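Local atomic coordinates of glutathione-dependent peroxiredoxin (Sinorhizobium meliloti, PDB entry 3UMA), a protein that probably reduces hydrogen peroxide and organic hydroperoxides to water and alcohols at the expense of glutathione, helping to protect the cell against oxidative stress. Residues 106-109 with 110-114. Sequence-based numbering, arbitrary orientation.
Sequences MGAW and ATHSG
Trp-109 and Ser-113, one helical turn apart, meet in a local contact within the last turns of helix 103-113, where hydroxyl side chains double the backbone bonding just before the helix ends. The carbonyl oxygen Trp-109 O accepts both the amide Ser-113 N at 2.9 Å and the hydroxyl Ser-113 OG at 2.7 Å. The hydroxyl gets there because OG lies between the backbone N and the carbonyl carbon of its own residue, a rotamer (chi1 66°) that turns OG back to the carbonyl one turn earlier. Ser-113 OG in turn accepts a hydrogen bond from the amide N of Gly-115, so this one hydroxyl links the final turn to the chain leaving it.

Thr-111 repeats the scheme on Gly-107. Its amide N reaches Gly-107 O at 3.1 Å and its OG1 the same oxygen at 3.2 Å, the two donors approaching from opposite faces of the carbonyl plane. Here chi1 of -61° sets OG1 beside the backbone N and anti to the carbonyl carbon. Between these two pairs, His-112 N donates to Ala-108 O at 2.9 Å, and the imidazole lies obliquely beside that oxygen, with His-112 ND1 3.1 Å from Ala-108 O.

The helix is the crossover of a beta-alpha-beta unit between the parallel strands 94-99 and 120-123, part of the thioredoxin-like fold of the peroxiredoxins. It ends in a Schellman motif: Gly-114, the first residue to leave helical geometry, takes a positive phi (77°), and two bonds run back into the last turn. Gly-114 N donates to Thr-111 O at 3.3 Å.

The buried indole of Trp-109 packs against helix 70-82, on Leu-77 and on Cys-72, the predicted site of the sulfenic acid intermediate, and meets the ring of Phe-68, while its NE1 makes a weak hydrogen bond to Ser-73 OG.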
loop_
_atom_site.group_PDB
_atom_site.type_symbol
_atom_site.label_atom_id
_atom_site.label_comp_id
_atom_site.label_asym_id
_atom_site.label_seq_id
_atom_site.Cartn_x
_atom_site.Cartn_y
_atom_site.Cartn_z
HETATM N N MSE A 106 7.334 0.136 10.411
HETATM C CA MSE A 106 6.499 1.049 9.616
HETATM C C MSE A 106 6.620 2.481 10.105
HETATM O O MSE A 106 6.869 3.383 9.305
HETATM C CB MSE A 106 5.021 0.617 9.583
HETATM C CG MSE A 106 4.767 -0.566 8.691
HETATM SE SE MSE A 106 5.537 -0.317 6.882
HETATM C CE MSE A 106 4.148 0.701 5.938
ATOM N N GLY A 107 6.501 2.676 11.420
ATOM C CA GLY A 107 6.673 4.012 12.035
ATOM C C GLY A 107 8.044 4.624 11.826
ATOM O O GLY A 107 8.168 5.811 11.510
ATOM N N ALA A 108 9.094 3.828 12.012
ATOM C CA ALA A 108 10.445 4.311 11.719
ATOM C C ALA A 108 10.612 4.719 10.244
ATOM O O ALA A 108 11.276 5.713 9.921
ATOM C CB ALA A 108 11.475 3.259 12.113
ATOM N N TRP A 109 9.989 3.960 9.351
ATOM C CA TRP A 109 10.063 4.255 7.912
ATOM C C TRP A 109 9.305 5.531 7.555
ATOM O O TRP A 109 9.752 6.316 6.719
ATOM C CB TRP A 109 9.511 3.080 7.112
ATOM C CG TRP A 109 9.922 3.056 5.646
ATOM C CD1 TRP A 109 11.141 3.416 5.120
ATOM C CD2 TRP A 109 9.127 2.595 4.541
ATOM N NE1 TRP A 109 11.144 3.212 3.761
ATOM C CE2 TRP A 109 9.926 2.707 3.376
ATOM C CE3 TRP A 109 7.816 2.096 4.424
ATOM C CZ2 TRP A 109 9.449 2.357 2.088
ATOM C CZ3 TRP A 109 7.346 1.728 3.152
ATOM C CH2 TRP A 109 8.167 1.865 1.997
ATOM N N ALA A 110 8.157 5.735 8.190
ATOM C CA ALA A 110 7.406 6.991 8.032
ATOM C C ALA A 110 8.291 8.188 8.375
ATOM O O ALA A 110 8.343 9.179 7.638
ATOM C CB ALA A 110 6.168 6.971 8.914
ATOM N N THR A 111 9.002 8.081 9.494
ATOM C CA THR A 111 9.802 9.192 10.014
ATOM C C THR A 111 11.013 9.416 9.106
ATOM O O THR A 111 11.319 10.548 8.714
ATOM C CB THR A 111 10.255 8.894 11.475
ATOM O OG1 THR A 111 9.101 8.735 12.311
ATOM C CG2 THR A 111 11.154 10.013 12.034
ATOM N N HIS A 112 11.692 8.336 8.745
ATOM C CA HIS A 112 12.925 8.494 7.998
ATOM C C HIS A 112 12.754 8.764 6.506
ATOM O O HIS A 112 13.624 9.357 5.888
ATOM C CB HIS A 112 13.891 7.358 8.318
ATOM C CG HIS A 112 14.360 7.400 9.744
ATOM N ND1 HIS A 112 14.190 6.350 10.624
ATOM C CD2 HIS A 112 14.930 8.401 10.458
ATOM C CE1 HIS A 112 14.673 6.688 11.805
ATOM N NE2 HIS A 112 15.129 7.928 11.731
ATOM N N SER A 113 11.626 8.365 5.946
ATOM C CA SER A 113 11.308 8.727 4.572
ATOM C C SER A 113 10.775 10.162 4.456
ATOM O O SER A 113 10.660 10.687 3.348
ATOM C CB SER A 113 10.261 7.781 4.023
ATOM O OG SER A 113 9.036 7.942 4.721
ATOM N N GLY A 114 10.419 10.770 5.589
ATOM C CA GLY A 114 9.774 12.093 5.601
ATOM C C GLY A 114 8.298 12.017 5.235
ATOM O O GLY A 114 7.674 13.034 4.939
#